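Local coordinates for epidermal growth factor receptor pathway substrate 8-like protein 1 (Mus musculus, PDB 2CY5) that probably binds peptide motifs of partner proteins through a phosphotyrosine-binding domain, as an EPS8 relative in receptor tyrosine kinase signalling, at residues E120-R123 / E124-G128; Y74-D77 / A78-R81. All coordinates share one frame; numbering follows the deposited sequence.

Contact 1. Residues E120-R123 / E124-G128; sequences ELIR and EDIQG. With CA (calcium ion), chain B.
Ile122 and Ile126, one helical turn apart, run alongside each other in the same direction, with Ile122 CG2 3.8 Å from Ile126 CD1. In the backbone between them Ile126 N bonds Ile122 O at 2.9 Å, and Gln127 N reaches Arg123 O in the same i to i+4 pattern. On a flank of the helix Arg123 does most of the work. Its chain bends at chi3 (77°), which brings the guanidinium over toward Glu120, where NE and NH2 both grip the single oxygen OE1. The NE bond to Glu120 OE1 is 2.6 Å, part of a salt bridge, and comes from above the carboxylate plane, whereas NH2 meets that oxygen nearly along its C-O axis. Arg123 NH2 also lies 3.0 Å from Glu124 CG; these two side chains cross at a slant, their guanidinium and carboxylate planes within 7° of each other. A water at the guanidinium edge accepts from Arg123 NH1 at 2.7 Å and donates to Gln127 OE1. Asp125 leaves the helix on another side: CG stands anti to the backbone N (chi1 -172°), and OD1 binds the calcium ion at 2.4 Å. Five waters and Ala6 O complete the metal's shell, while Tyr11 hydrogen-bonds Asp125 OD2 and so steadies the carboxylate. All this lies on helix 118-133, the C-terminal helix of the PTB domain, whose isoleucines face the sheet: Ile122 rests on Val13 of strand 9-20 and Leu53 of strand 49-55, Ile126 on Val55 and on Cys82 of strand 79-85, and Arg123 lies against Asp83 and Ala84.

Contact 2. Residues Y74-D77 / A78-R81; sequences YPLD and AIVR
Ala78 closes the turn that starts at Pro75: its N donates to Pro75 O at 2.9 Å, with an N-H...O angle of 141° and the nitrogen well above the carbonyl plane. The methyl group packs beside the proline ring, Ala78 CB lying 4.0 Å from Pro75 CG and closer still, 3.2 Å, to Pro75 O. Next comes Ile79, whose N repeats the i to i+3 pattern with Leu76 O at 3.1 Å, again from above the carbonyl plane. Two such bonds in succession, with helical backbone angles from Leu76 to Ala78, make a short 3-10 turn. The side chain of Ile79 stretches out with CD1 anti to CA (chi2 -179°), which carries CD1 to within 3.9 Å of Leu76 CD2, the two chains extending in parallel. Farther back, Ile79 CG1 lies 4.4 Å from Tyr74 CB, so this one residue touches the strand end as well as the turn. With only the methyl group of an alanine in place of Ile79, Leu76 CD2 would probably lose its neighbour, and Leu130 of helix 118-133 and Leu97 of strand 94-99 their apolar cover. Leu76 reaches the same helix at Ala129 and Tyr133, and Val60 of strand 59-63 touches both Leu76 and Ile79. Beyond Ile79 the chain pulls clear of the turn; Val80 and Arg81 are set together opposite Val98, a classic beta bulge at the start of strand 79-85. The tight turn thus joins strands 70-75 and 79-85, the two outermost of the antiparallel sheet, where the chain crosses between the two roughly orthogonal halves of the beta sandwich of the PH superfold, which the C-terminal helix caps.

In the fold
Both contacts are local, made by neighbours along the chain, and they meet the same C-terminal helix differently. Contact 1 is a length of that helix, partly buried, with an apolar face on the sheet and polar flanks carrying a salt bridge, a water bridge and a calcium ligand. Contact 2 is the more buried: a 3-10 turn between edge strands, held by backbone bonds and apolar side chains, that packs on the helix farther along, at Ala129, Leu130 and Tyr133. The centres of contact 1 and contact 2 are about 13 Å apart, and the nearest atoms of contact 1 and contact 2 about 4 Å, without touching. Strand 79-85, which begins in contact 2, runs on to support Arg123 and Ile126 of contact 1.

Contact 1. Residues E120-R123 / E124-G128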
loop_
_atom_site.group_PDB
_atom_site.type_symbol
_atom_site.label_atom_id
_atom_site.label_comp_id
_atom_site.label_asym_id
_atom_site.label_seq_id
_atom_site.Cartn_x
_atom_site.Cartn_y
_atom_site.Cartn_z
ATOM N N GLU A 120 15.602 -13.892 -11.751
ATOM C CA GLU A 120 15.171 -14.322 -13.095
ATOM C C GLU A 120 14.176 -15.463 -13.086
ATOM O O GLU A 120 13.204 -15.442 -13.910
ATOM C CB GLU A 120 16.363 -14.808 -13.912
ATOM C CG GLU A 120 15.904 -15.001 -15.296
ATOM C CD GLU A 120 15.614 -13.631 -15.957
ATOM O OE1 GLU A 120 14.670 -13.659 -16.808
ATOM O OE2 GLU A 120 16.350 -12.603 -15.619
ATOM N N LEU A 121 14.366 -16.361 -12.168
ATOM C CA LEU A 121 13.455 -17.535 -12.059
ATOM C C LEU A 121 12.155 -17.071 -11.554
ATOM O O LEU A 121 11.103 -17.539 -11.979
ATOM C CB LEU A 121 14.064 -18.542 -11.080
ATOM C CG LEU A 121 13.375 -19.897 -10.863
ATOM C CD1 LEU A 121 13.467 -20.698 -12.126
ATOM C CD2 LEU A 121 14.025 -20.748 -9.774
ATOM N N ILE A 122 12.163 -16.057 -10.684
ATOM C CA ILE A 122 10.830 -15.636 -10.112
ATOM C C ILE A 122 10.059 -14.829 -11.135
ATOM O O ILE A 122 8.824 -14.984 -11.224
ATOM C CB ILE A 122 11.005 -14.782 -8.762
ATOM C CG1 ILE A 122 11.795 -15.591 -7.663
ATOM C CG2 ILE A 122 9.626 -14.420 -8.227
ATOM C CD1 ILE A 122 12.346 -14.665 -6.449
ATOM N N ARG A 123 10.773 -13.955 -11.878
ATOM C CA ARG A 123 10.208 -13.198 -12.997
ATOM C C ARG A 123 9.526 -14.154 -13.985
ATOM O O ARG A 123 8.374 -13.910 -14.360
ATOM C CB ARG A 123 11.285 -12.424 -13.729
ATOM C CG ARG A 123 10.717 -11.746 -15.008
ATOM C CD ARG A 123 11.850 -11.276 -15.869
ATOM N NE ARG A 123 12.307 -12.508 -16.490
ATOM C CZ ARG A 123 11.568 -13.149 -17.404
ATOM N NH1 ARG A 123 10.383 -12.670 -17.788
ATOM N NH2 ARG A 123 12.012 -14.285 -17.902
ATOM N N GLU A 124 10.165 -15.265 -14.332
ATOM C CA GLU A 124 9.510 -16.132 -15.325
ATOM C C GLU A 124 8.315 -16.720 -14.766
ATOM O O GLU A 124 7.404 -16.841 -15.514
ATOM C CB GLU A 124 10.430 -17.315 -15.784
ATOM C CG GLU A 124 11.444 -16.984 -16.814
ATOM C CD GLU A 124 12.345 -18.304 -16.985
ATOM O OE1 GLU A 124 13.449 -18.444 -16.319
ATOM O OE2 GLU A 124 11.868 -19.218 -17.701
ATOM N N ASP A 125 8.286 -17.097 -13.490
ATOM C CA ASP A 125 7.135 -17.692 -12.879
ATOM C C ASP A 125 5.943 -16.723 -12.797
ATOM O O ASP A 125 4.781 -17.007 -13.232
ATOM C CB ASP A 125 7.536 -18.159 -11.472
ATOM C CG ASP A 125 6.430 -18.997 -10.800
ATOM O OD1 ASP A 125 5.444 -19.320 -11.480
ATOM O OD2 ASP A 125 6.557 -19.398 -9.642
ATOM N N ILE A 126 6.251 -15.495 -12.373
ATOM C CA ILE A 126 5.132 -14.511 -12.308
ATOM C C ILE A 126 4.693 -14.206 -13.673
ATOM O O ILE A 126 3.499 -14.134 -13.931
ATOM C CB ILE A 126 5.628 -13.193 -11.607
ATOM C CG1 ILE A 126 5.888 -13.637 -10.120
ATOM C CG2 ILE A 126 4.640 -11.950 -11.917
ATOM C CD1 ILE A 126 6.567 -12.453 -9.247
ATOM N N GLN A 127 5.622 -14.047 -14.610
ATOM C CA GLN A 127 5.141 -13.686 -16.015
ATOM C C GLN A 127 4.289 -14.873 -16.625
ATOM O O GLN A 127 3.302 -14.623 -17.327
ATOM C CB GLN A 127 6.325 -13.457 -16.932
ATOM C CG GLN A 127 5.899 -12.957 -18.296
ATOM C CD GLN A 127 5.033 -11.674 -18.240
ATOM O OE1 GLN A 127 5.481 -10.645 -17.651
ATOM N NE2 GLN A 127 3.789 -11.726 -18.834
ATOM N N GLY A 128 4.699 -16.121 -16.364
ATOM C CA GLY A 128 3.878 -17.274 -16.776
ATOM C C GLY A 128 2.490 -17.227 -16.121
ATOM O O GLY A 128 1.446 -17.471 -16.824
HETATM CA CA CA B . 3.875 -21.092 -11.689
HETATM O O HOH W 1 8.424 -10.873 -17.595
HETATM O O HOH W 2 4.063 -20.803 -9.323
HETATM O O HOH W 3 3.668 -19.689 -13.477
HETATM O O HOH W 4 1.613 -20.466 -11.054
HETATM O O HOH W 5 5.829 -22.158 -12.433
HETATM O O HOH W 6 3.064 -22.434 -13.539
#

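Contact 2. Residues Y74-D77 / A78-R81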
loop_
_atom_site.group_PDB
_atom_site.type_symbol
_atom_site.label_atom_id
_atom_site.label_comp_id
_atom_site.label_asym_id
_atom_site.label_seq_id
_atom_site.Cartn_x
_atom_site.Cartn_y
_atom_site.Cartn_z
ATOM N N TYR A 74 -1.057 -9.434 -3.883
ATOM C CA TYR A 74 -1.412 -8.739 -5.085
ATOM C C TYR A 74 -2.048 -9.666 -6.112
ATOM O O TYR A 74 -1.372 -10.504 -6.722
ATOM C CB TYR A 74 -0.147 -8.165 -5.688
ATOM C CG TYR A 74 0.744 -7.372 -4.736
ATOM C CD1 TYR A 74 1.785 -8.013 -4.051
ATOM C CD2 TYR A 74 0.520 -5.983 -4.485
ATOM C CE1 TYR A 74 2.584 -7.353 -3.133
ATOM C CE2 TYR A 74 1.320 -5.283 -3.567
ATOM C CZ TYR A 74 2.358 -5.990 -2.876
ATOM O OH TYR A 74 3.151 -5.422 -1.879
ATOM N N PRO A 75 -3.340 -9.550 -6.324
ATOM C CA PRO A 75 -4.043 -10.369 -7.306
ATOM C C PRO A 75 -3.384 -10.057 -8.626
ATOM O O PRO A 75 -2.914 -8.904 -8.833
ATOM C CB PRO A 75 -5.491 -9.833 -7.273
ATOM C CG PRO A 75 -5.345 -8.469 -6.717
ATOM C CD PRO A 75 -4.221 -8.523 -5.666
ATOM N N LEU A 76 -3.394 -11.013 -9.565
ATOM C CA LEU A 76 -2.631 -10.854 -10.758
ATOM C C LEU A 76 -3.137 -9.715 -11.571
ATOM O O LEU A 76 -2.389 -9.120 -12.292
ATOM C CB LEU A 76 -2.670 -12.158 -11.558
ATOM C CG LEU A 76 -1.899 -13.304 -10.802
ATOM C CD1 LEU A 76 -1.861 -14.541 -11.812
ATOM C CD2 LEU A 76 -0.373 -12.990 -10.433
ATOM N N ASP A 77 -4.396 -9.395 -11.411
ATOM C CA ASP A 77 -5.006 -8.250 -12.153
ATOM C C ASP A 77 -4.326 -6.885 -11.784
ATOM O O ASP A 77 -4.326 -5.993 -12.564
ATOM C CB ASP A 77 -6.478 -8.147 -11.689
ATOM C CG ASP A 77 -7.272 -7.330 -12.592
ATOM O OD1 ASP A 77 -8.412 -6.974 -12.210
ATOM O OD2 ASP A 77 -6.711 -7.075 -13.699
ATOM N N ALA A 78 -3.819 -6.767 -10.527
ATOM C CA ALA A 78 -3.091 -5.611 -9.997
ATOM C C ALA A 78 -1.647 -5.529 -10.497
ATOM O O ALA A 78 -1.048 -4.484 -10.416
ATOM C CB ALA A 78 -3.094 -5.704 -8.421
ATOM N N ILE A 79 -1.031 -6.573 -11.038
ATOM C CA ILE A 79 0.397 -6.423 -11.495
ATOM C C ILE A 79 0.524 -5.825 -12.867
ATOM O O ILE A 79 0.026 -6.365 -13.814
ATOM C CB ILE A 79 1.079 -7.870 -11.390
ATOM C CG1 ILE A 79 0.861 -8.332 -9.954
ATOM C CG2 ILE A 79 2.509 -7.870 -11.789
ATOM C CD1 ILE A 79 1.479 -9.697 -9.652
ATOM N N VAL A 80 1.246 -4.761 -13.059
ATOM C CA VAL A 80 1.238 -4.151 -14.339
ATOM C C VAL A 80 2.519 -4.493 -14.967
ATOM O O VAL A 80 2.601 -4.413 -16.154
ATOM C CB VAL A 80 0.972 -2.575 -14.291
ATOM C CG1 VAL A 80 0.405 -2.094 -12.952
ATOM C CG2 VAL A 80 2.252 -1.827 -14.309
ATOM N N ARG A 81 3.555 -4.835 -14.205
ATOM C CA ARG A 81 4.831 -5.205 -14.833
ATOM C C ARG A 81 5.730 -6.041 -13.917
ATOM O O ARG A 81 5.814 -5.765 -12.675
ATOM C CB ARG A 81 5.686 -4.015 -15.199
ATOM C CG ARG A 81 6.834 -4.547 -16.032
ATOM C CD ARG A 81 7.420 -3.492 -17.034
ATOM N NE ARG A 81 8.556 -4.008 -17.758
ATOM C CZ ARG A 81 9.506 -3.245 -18.237
ATOM N NH1 ARG A 81 9.425 -1.914 -18.107
ATOM N NH2 ARG A 81 10.607 -3.832 -18.708
#